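Local coordinates for cobalamin biosynthesis protein CobN (Mycobacterium tuberculosis, PDB 7C6O) that is the large, catalytic subunit of cobaltochelatase, which probably inserts cobalt into the corrin ring during cobalamin biosynthesis, at residues 1053-1057 with 1093-1097; 901-906 with 931-936; 883-887 with 1073-1078. All blocks are in the same frame, centred on the assembly; numbering follows the deposited sequence.

Interaction 1: residues 1053-1057 with 1093-1097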
loop_
_atom_site.group_PDB
_atom_site.type_symbol
_atom_site.label_atom_id
_atom_site.label_comp_id
_atom_site.label_asym_id
_atom_site.label_seq_id
_atom_site.Cartn_x
_atom_site.Cartn_y
_atom_site.Cartn_z
ATOM N N ARG A 1053 29.677 3.758 5.355
ATOM C CA ARG A 1053 29.634 4.130 6.762
ATOM C C ARG A 1053 28.641 3.316 7.577
ATOM O O ARG A 1053 28.644 3.427 8.808
ATOM C CB ARG A 1053 29.289 5.616 6.907
ATOM C CG ARG A 1053 30.325 6.559 6.327
ATOM C CD ARG A 1053 30.049 7.988 6.761
ATOM N NE ARG A 1053 31.062 8.919 6.273
ATOM C CZ ARG A 1053 30.878 9.754 5.255
ATOM N NH1 ARG A 1053 29.715 9.780 4.617
ATOM N NH2 ARG A 1053 31.855 10.569 4.882
ATOM N N ILE A 1054 27.792 2.514 6.931
ATOM C CA ILE A 1054 26.751 1.792 7.656
ATOM C C ILE A 1054 27.391 0.797 8.612
ATOM O O ILE A 1054 28.118 -0.113 8.194
ATOM C CB ILE A 1054 25.797 1.094 6.683
ATOM C CG1 ILE A 1054 25.014 2.131 5.874
ATOM C CG2 ILE A 1054 24.853 0.166 7.446
ATOM C CD1 ILE A 1054 24.124 1.523 4.803
ATOM N N ALA A 1055 27.121 0.969 9.905
ATOM C CA ALA A 1055 27.614 0.052 10.924
ATOM C C ALA A 1055 26.611 -1.044 11.254
ATOM O O ALA A 1055 27.017 -2.162 11.600
ATOM C CB ALA A 1055 27.971 0.824 12.199
ATOM N N VAL A 1056 25.316 -0.746 11.161
ATOM C CA VAL A 1056 24.250 -1.714 11.403
ATOM C C VAL A 1056 23.257 -1.619 10.257
ATOM O O VAL A 1056 22.703 -0.543 10.004
ATOM C CB VAL A 1056 23.513 -1.464 12.730
ATOM C CG1 VAL A 1056 22.808 -2.731 13.181
ATOM C CG2 VAL A 1056 24.445 -0.937 13.791
ATOM N N ALA A 1057 23.008 -2.740 9.586
ATOM C CA ALA A 1057 21.929 -2.829 8.608
ATOM C C ALA A 1057 20.701 -3.406 9.303
ATOM O O ALA A 1057 20.736 -4.540 9.790
ATOM C CB ALA A 1057 22.341 -3.689 7.414
ATOM N N PRO A 1093 28.498 -5.350 7.607
ATOM C CA PRO A 1093 28.064 -4.638 8.810
ATOM C C PRO A 1093 27.330 -5.593 9.734
ATOM O O PRO A 1093 27.001 -6.724 9.372
ATOM C CB PRO A 1093 27.131 -3.560 8.261
ATOM C CG PRO A 1093 26.527 -4.207 7.046
ATOM C CD PRO A 1093 27.609 -5.090 6.460
ATOM N N ALA A 1094 27.080 -5.128 10.952
ATOM C CA ALA A 1094 26.126 -5.829 11.797
ATOM C C ALA A 1094 24.760 -5.818 11.120
ATOM O O ALA A 1094 24.399 -4.871 10.416
ATOM C CB ALA A 1094 26.050 -5.179 13.179
ATOM N N ALA A 1095 24.008 -6.898 11.305
ATOM C CA ALA A 1095 22.685 -7.034 10.700
ATOM C C ALA A 1095 21.694 -7.349 11.811
ATOM O O ALA A 1095 21.748 -8.430 12.404
ATOM C CB ALA A 1095 22.676 -8.119 9.623
ATOM N N TYR A 1096 20.807 -6.403 12.102
ATOM C CA TYR A 1096 19.845 -6.536 13.186
ATOM C C TYR A 1096 18.426 -6.611 12.640
ATOM O O TYR A 1096 18.111 -6.031 11.598
ATOM C CB TYR A 1096 19.921 -5.358 14.163
ATOM C CG TYR A 1096 21.161 -5.296 15.026
ATOM C CD1 TYR A 1096 22.138 -6.281 14.964
ATOM C CD2 TYR A 1096 21.345 -4.245 15.919
ATOM C CE1 TYR A 1096 23.270 -6.217 15.761
ATOM C CE2 TYR A 1096 22.472 -4.171 16.716
ATOM C CZ TYR A 1096 23.429 -5.157 16.635
ATOM O OH TYR A 1096 24.548 -5.078 17.432
ATOM N N ILE A 1097 17.573 -7.315 13.378
ATOM C CA ILE A 1097 16.134 -7.344 13.144
ATOM C C ILE A 1097 15.466 -6.637 14.316
ATOM O O ILE A 1097 15.647 -7.035 15.473
ATOM C CB ILE A 1097 15.606 -8.781 13.004
ATOM C CG1 ILE A 1097 16.084 -9.413 11.695
ATOM C CG2 ILE A 1097 14.086 -8.808 13.104
ATOM C CD1 ILE A 1097 15.494 -8.776 10.460
#
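Val1056 lays its CG1 methyl over one face of the Tyr1096 ring, a CH-pi contact in which CG1 stands 3.7 Å from the ring centroid and 21° off the ring normal. The methyl is displaced toward the rim, and its closest ring atom is Tyr1096 CD2, at 3.5 Å from Val1056 CG1. Arg869 and Tyr870 of helix 853-874 also touch the tyrosine side chain, so this part of the sheet packs against that helix.

The setting is a beta-alpha-beta unit: strand 1056-1061, helix 1072-1089 and strand 1094-1099, with the two strands parallel and adjacent. Their pairing begins here. Ala1094 N donates to Ala1055 O, Ala1057 N to Ala1094 O, and Tyr1096 N to Ala1057 O, so that the hydrogen bonds pass back and forth between the strands as parallel pairing requires. The middle one is the shortest and straightest, with 2.7 Å between Ala1057 N and Ala1094 O and 166° at the hydrogen.

A beta-branched valine suits an extended strand, and its CG1, trans to the backbone N (chi1 -159°), is turned to serve both Tyr1096 and the neighbouring Ala1094, whose CB lies 4.1 Å from Val1056 CG1. Ala1057 projects from the other face of the sheet, where Met1081 and Val1082 of helix 1072-1089 pack against it; its small methyl suits this close approach of helix to strand. Pro1093 meets the same helix through Val1085. Its compact ring also packs against the 1053-1057 segment: Pro1093 CB rests 3.6 Å from Ala1055 O, a van der Waals contact with the carbonyl, and Pro1093 CG comes within 4.2 Å of Ala1057 CB.

Interaction 2: residues 901-906 with 931-936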
loop_
_atom_site.group_PDB
_atom_site.type_symbol
_atom_site.label_atom_id
_atom_site.label_comp_id
_atom_site.label_asym_id
_atom_site.label_seq_id
_atom_site.Cartn_x
_atom_site.Cartn_y
_atom_site.Cartn_z
ATOM N N VAL A 901 13.792 6.448 12.475
ATOM C CA VAL A 901 14.755 7.325 11.812
ATOM C C VAL A 901 14.840 8.663 12.537
ATOM O O VAL A 901 15.931 9.152 12.850
ATOM C CB VAL A 901 14.378 7.515 10.331
ATOM C CG1 VAL A 901 15.320 8.512 9.672
ATOM C CG2 VAL A 901 14.404 6.181 9.594
ATOM N N LEU A 902 13.685 9.270 12.814
ATOM C CA LEU A 902 13.662 10.547 13.520
ATOM C C LEU A 902 14.300 10.430 14.900
ATOM O O LEU A 902 15.060 11.312 15.318
ATOM C CB LEU A 902 12.223 11.053 13.630
ATOM C CG LEU A 902 11.554 11.428 12.304
ATOM C CD1 LEU A 902 10.100 11.832 12.509
ATOM C CD2 LEU A 902 12.324 12.545 11.620
ATOM N N ALA A 903 14.012 9.341 15.619
ATOM C CA ALA A 903 14.568 9.169 16.958
ATOM C C ALA A 903 16.085 9.036 16.919
ATOM O O ALA A 903 16.786 9.593 17.772
ATOM C CB ALA A 903 13.938 7.953 17.638
ATOM N N LEU A 904 16.614 8.297 15.941
ATOM C CA LEU A 904 18.063 8.152 15.834
ATOM C C LEU A 904 18.729 9.493 15.555
ATOM O O LEU A 904 19.782 9.806 16.129
ATOM C CB LEU A 904 18.409 7.136 14.745
ATOM C CG LEU A 904 18.078 5.678 15.060
ATOM C CD1 LEU A 904 18.132 4.825 13.801
ATOM C CD2 LEU A 904 19.033 5.141 16.117
ATOM N N LEU A 905 18.125 10.302 14.679
ATOM C CA LEU A 905 18.637 11.636 14.386
ATOM C C LEU A 905 18.475 12.595 15.557
ATOM O O LEU A 905 19.167 13.617 15.604
ATOM C CB LEU A 905 17.924 12.218 13.162
ATOM C CG LEU A 905 18.070 11.466 11.840
ATOM C CD1 LEU A 905 17.225 12.123 10.762
ATOM C CD2 LEU A 905 19.527 11.409 11.421
ATOM N N GLY A 906 17.576 12.300 16.492
ATOM C CA GLY A 906 17.317 13.210 17.590
ATOM C C GLY A 906 16.309 14.286 17.254
ATOM O O GLY A 906 16.454 15.429 17.705
ATOM N N ARG A 931 22.980 11.218 24.172
ATOM C CA ARG A 931 23.790 10.384 23.298
ATOM C C ARG A 931 23.986 11.131 21.987
ATOM O O ARG A 931 23.272 12.103 21.717
ATOM C CB ARG A 931 23.116 9.026 23.052
ATOM C CG ARG A 931 21.737 9.147 22.444
ATOM C CD ARG A 931 21.500 8.056 21.428
ATOM N NE ARG A 931 20.117 8.040 20.965
ATOM C CZ ARG A 931 19.692 8.609 19.842
ATOM N NH1 ARG A 931 20.544 9.245 19.048
ATOM N NH2 ARG A 931 18.412 8.535 19.511
ATOM N N PRO A 932 24.948 10.717 21.162
ATOM C CA PRO A 932 25.143 11.403 19.881
ATOM C C PRO A 932 23.962 11.193 18.950
ATOM O O PRO A 932 23.259 10.181 19.013
ATOM C CB PRO A 932 26.410 10.751 19.311
ATOM C CG PRO A 932 27.077 10.105 20.469
ATOM C CD PRO A 932 25.982 9.693 21.395
ATOM N N ARG A 933 23.743 12.178 18.083
ATOM C CA ARG A 933 22.869 11.966 16.939
ATOM C C ARG A 933 23.493 10.914 16.034
ATOM O O ARG A 933 24.642 11.058 15.602
ATOM C CB ARG A 933 22.656 13.274 16.176
ATOM C CG ARG A 933 22.116 14.413 17.023
ATOM C CD ARG A 933 21.678 15.590 16.164
ATOM N NE ARG A 933 21.448 16.785 16.969
ATOM C CZ ARG A 933 20.327 17.035 17.638
ATOM N NH1 ARG A 933 19.321 16.171 17.599
ATOM N NH2 ARG A 933 20.214 18.148 18.351
ATOM N N ILE A 934 22.751 9.846 15.771
ATOM C CA ILE A 934 23.240 8.743 14.954
ATOM C C ILE A 934 22.860 9.009 13.504
ATOM O O ILE A 934 21.712 9.359 13.209
ATOM C CB ILE A 934 22.664 7.401 15.440
ATOM C CG1 ILE A 934 22.882 7.231 16.950
ATOM C CG2 ILE A 934 23.281 6.244 14.669
ATOM C CD1 ILE A 934 24.339 7.140 17.371
ATOM N N ASP A 935 23.822 8.851 12.599
ATOM C CA ASP A 935 23.540 9.003 11.179
ATOM C C ASP A 935 22.640 7.867 10.702
ATOM O O ASP A 935 22.692 6.746 11.216
ATOM C CB ASP A 935 24.842 9.026 10.376
ATOM C CG ASP A 935 24.729 9.829 9.089
ATOM O OD1 ASP A 935 23.619 10.289 8.752
ATOM O OD2 ASP A 935 25.763 10.009 8.413
ATOM N N VAL A 936 21.791 8.167 9.725
ATOM C CA VAL A 936 20.861 7.182 9.183
ATOM C C VAL A 936 20.879 7.263 7.664
ATOM O O VAL A 936 20.725 8.348 7.093
ATOM C CB VAL A 936 19.423 7.381 9.705
ATOM C CG1 VAL A 936 18.502 6.313 9.124
ATOM C CG2 VAL A 936 19.382 7.347 11.223
#
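Arg933 runs beside the end of helix 896-905, its CB, CG and CD all passing near the carbonyl oxygen of Leu905; Arg933 CD comes within 3.2 Å of Leu905 O. The chain is extended from CG to NE, which carries the guanidinium past that oxygen and lets NH1 turn back to it. This bond, 3.2 Å from Arg933 NH1 to Leu905 O, lies in the carbonyl plane on a lone pair. NH1 also makes a weak bond to Gly906 O, while NE forms a salt bridge with Glu967 and NH2 donates to Met924 O.

Arg931 serves the preceding carbonyls: NH2 bonds Ala903 O at 2.6 Å, and NH1 bonds Leu904 O. Ile934 N reaches Leu904 O from the opposite face of its plane, so this oxygen has two donors. Arginine, rich in N-H groups, suits the acceptor-rich end of a helix. Gly906, with positive phi (85°), is the C-prime residue of the Schellman motif there.

Beside these polar bonds, farther from the helix end, Val936 CG2 packs 3.7 Å from Leu904 CB, and Val936 CG1 meets Val901. The helix thus rests on the start of strand 935-940, with helices 853-874, 949-963 and 973-985 around them.

Interaction 3: residues 883-887 with 1073-1078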
loop_
_atom_site.group_PDB
_atom_site.type_symbol
_atom_site.label_atom_id
_atom_site.label_comp_id
_atom_site.label_asym_id
_atom_site.label_seq_id
_atom_site.Cartn_x
_atom_site.Cartn_y
_atom_site.Cartn_z
ATOM N N LEU A 883 18.632 1.550 7.290
ATOM C CA LEU A 883 17.296 1.030 7.552
ATOM C C LEU A 883 16.503 0.954 6.257
ATOM O O LEU A 883 16.453 1.926 5.496
ATOM C CB LEU A 883 16.553 1.902 8.568
ATOM C CG LEU A 883 15.153 1.429 8.972
ATOM C CD1 LEU A 883 15.237 0.149 9.801
ATOM C CD2 LEU A 883 14.402 2.521 9.731
ATOM N N SER A 884 15.879 -0.197 6.015
ATOM C CA SER A 884 14.973 -0.364 4.888
ATOM C C SER A 884 13.546 -0.103 5.350
ATOM O O SER A 884 13.111 -0.638 6.374
ATOM C CB SER A 884 15.100 -1.768 4.294
ATOM O OG SER A 884 16.382 -1.962 3.724
ATOM N N VAL A 885 12.821 0.724 4.597
ATOM C CA VAL A 885 11.524 1.244 5.019
ATOM C C VAL A 885 10.515 0.999 3.906
ATOM O O VAL A 885 10.722 1.447 2.771
ATOM C CB VAL A 885 11.599 2.741 5.363
ATOM C CG1 VAL A 885 10.219 3.291 5.652
ATOM C CG2 VAL A 885 12.530 2.967 6.551
ATOM N N TRP A 886 9.417 0.320 4.235
ATOM C CA TRP A 886 8.394 -0.051 3.269
ATOM C C TRP A 886 7.087 0.680 3.548
ATOM O O TRP A 886 6.756 0.985 4.698
ATOM C CB TRP A 886 8.128 -1.558 3.293
ATOM C CG TRP A 886 9.286 -2.403 2.874
ATOM C CD1 TRP A 886 10.346 -2.024 2.103
ATOM C CD2 TRP A 886 9.504 -3.778 3.210
ATOM N NE1 TRP A 886 11.210 -3.081 1.936
ATOM C CE2 TRP A 886 10.715 -4.170 2.606
ATOM C CE3 TRP A 886 8.794 -4.715 3.967
ATOM C CZ2 TRP A 886 11.229 -5.460 2.732
ATOM C CZ3 TRP A 886 9.305 -5.995 4.091
ATOM C CH2 TRP A 886 10.510 -6.356 3.475
ATOM N N GLY A 887 6.327 0.926 2.480
ATOM C CA GLY A 887 5.037 1.576 2.641
ATOM C C GLY A 887 4.033 0.711 3.379
ATOM O O GLY A 887 3.259 1.207 4.204
ATOM N N ASP A 1073 11.108 -10.215 -0.001
ATOM C CA ASP A 1073 11.457 -8.807 0.165
ATOM C C ASP A 1073 12.480 -8.594 1.272
ATOM O O ASP A 1073 13.277 -7.651 1.200
ATOM C CB ASP A 1073 10.195 -7.989 0.429
ATOM C CG ASP A 1073 9.324 -7.862 -0.803
ATOM O OD1 ASP A 1073 9.868 -7.561 -1.888
ATOM O OD2 ASP A 1073 8.100 -8.076 -0.689
ATOM N N TYR A 1074 12.490 -9.454 2.294
ATOM C CA TYR A 1074 13.427 -9.251 3.392
ATOM C C TYR A 1074 14.865 -9.462 2.932
ATOM O O TYR A 1074 15.722 -8.596 3.142
ATOM C CB TYR A 1074 13.072 -10.160 4.573
ATOM C CG TYR A 1074 11.786 -9.734 5.242
ATOM C CD1 TYR A 1074 11.777 -8.712 6.184
ATOM C CD2 TYR A 1074 10.576 -10.327 4.906
ATOM C CE1 TYR A 1074 10.599 -8.304 6.783
ATOM C CE2 TYR A 1074 9.394 -9.927 5.502
ATOM C CZ TYR A 1074 9.411 -8.915 6.437
ATOM O OH TYR A 1074 8.237 -8.516 7.032
ATOM N N PHE A 1075 15.155 -10.588 2.275
ATOM C CA PHE A 1075 16.535 -10.794 1.846
ATOM C C PHE A 1075 16.927 -9.804 0.755
ATOM O O PHE A 1075 18.095 -9.412 0.674
ATOM C CB PHE A 1075 16.768 -12.254 1.415
ATOM C CG PHE A 1075 16.475 -12.549 -0.041
ATOM C CD1 PHE A 1075 17.415 -12.277 -1.031
ATOM C CD2 PHE A 1075 15.287 -13.159 -0.409
ATOM C CE1 PHE A 1075 17.151 -12.564 -2.364
ATOM C CE2 PHE A 1075 15.018 -13.456 -1.739
ATOM C CZ PHE A 1075 15.952 -13.155 -2.719
ATOM N N GLN A 1076 15.971 -9.363 -0.066
ATOM C CA GLN A 1076 16.291 -8.396 -1.113
ATOM C C GLN A 1076 16.751 -7.070 -0.521
ATOM O O GLN A 1076 17.798 -6.535 -0.903
ATOM C CB GLN A 1076 15.079 -8.170 -2.014
ATOM C CG GLN A 1076 14.791 -9.288 -2.984
ATOM C CD GLN A 1076 13.936 -8.813 -4.139
ATOM O OE1 GLN A 1076 14.438 -8.211 -5.087
ATOM N NE2 GLN A 1076 12.635 -9.070 -4.059
ATOM N N TYR A 1077 15.972 -6.521 0.412
ATOM C CA TYR A 1077 16.286 -5.216 0.988
ATOM C C TYR A 1077 17.316 -5.332 2.105
ATOM O O TYR A 1077 18.362 -4.671 2.074
ATOM C CB TYR A 1077 15.007 -4.553 1.506
ATOM C CG TYR A 1077 14.146 -3.966 0.415
ATOM C CD1 TYR A 1077 13.251 -4.760 -0.293
ATOM C CD2 TYR A 1077 14.229 -2.618 0.090
ATOM C CE1 TYR A 1077 12.462 -4.227 -1.295
ATOM C CE2 TYR A 1077 13.444 -2.078 -0.909
ATOM C CZ TYR A 1077 12.564 -2.886 -1.596
ATOM O OH TYR A 1077 11.781 -2.351 -2.587
ATOM N N HIS A 1078 17.028 -6.161 3.107
ATOM C CA HIS A 1078 17.918 -6.287 4.257
ATOM C C HIS A 1078 19.219 -6.975 3.865
ATOM O O HIS A 1078 20.312 -6.440 4.080
ATOM C CB HIS A 1078 17.209 -7.058 5.371
ATOM C CG HIS A 1078 17.895 -6.987 6.698
ATOM N ND1 HIS A 1078 17.788 -7.988 7.641
ATOM C CD2 HIS A 1078 18.669 -6.026 7.255
ATOM C CE1 HIS A 1078 18.477 -7.652 8.715
ATOM N NE2 HIS A 1078 19.020 -6.464 8.508
HETATM O O HOH W 1 17.783 -2.126 1.454
#
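Trp886 makes two edge-to-face contacts with tyrosines about one helical turn apart. Its five-membered ring presents an edge to Tyr1077, with planes at 75° and NE1 over the centre of the phenol ring, 3.4 Å from Tyr1077 CG. The other end of the indole meets Tyr1074: Trp886 CH2 lies over the centre of that ring and Trp886 CZ3 is 3.7 Å from Tyr1074 CZ, the planes being 62° apart. Tryptophan suits this place because its long, flat edge can reach both rings at once.

Van der Waals contacts with Asp1073 add to the ring pairs. Trp886 CH2 touches Asp1073 CB at 3.5 Å, and Trp886 CZ2 lies 3.4 Å from Asp1073 O, a carbonyl that already accepts the helical bond from Tyr1077 N.

The polar link is indirect. One water joins Ser884 OG to Tyr1077 O, at 2.7 Å from each, and donates to the carbonyl. Serine is small enough for its OG to sit beside Tyr1077 CB while still reaching that water. Tyr1074 OH is hydrogen-bonded to His1066 NE2. Lys1059 adds a cation-pi contact to Trp886.

The three rings form an aromatic cluster where strand 880-885 ends and Trp886 takes the N-cap position of helix 887-893, packing helix 1072-1089 against the end of a parallel strand in the mixed sheet of an alpha/beta domain.

All three contacts reach one mixed sheet, in which strands 935-940, 880-885, 1056-1061 and 1094-1099 lie side by side in parallel. Interactions 1 and 3 have centres 13 Å apart; helix 1072-1089, which supplies one segment of interaction 3, connects the two strands of interaction 1. His1078 NE2 is 2.9 Å from Ala1057 O, so this oxygen, which accepts from Tyr1096 N in interaction 1, probably also accepts from His1078 of interaction 3. Interaction 2 is nested in the loop that interaction 3 closes and touches it where Val901 CG2 meets Leu883 CD2 at 3.7 Å. Interactions 1 and 2, about 15 Å between centres, do not touch. The sodium site at Asp125 and Ser127 belongs to a different part of the chain.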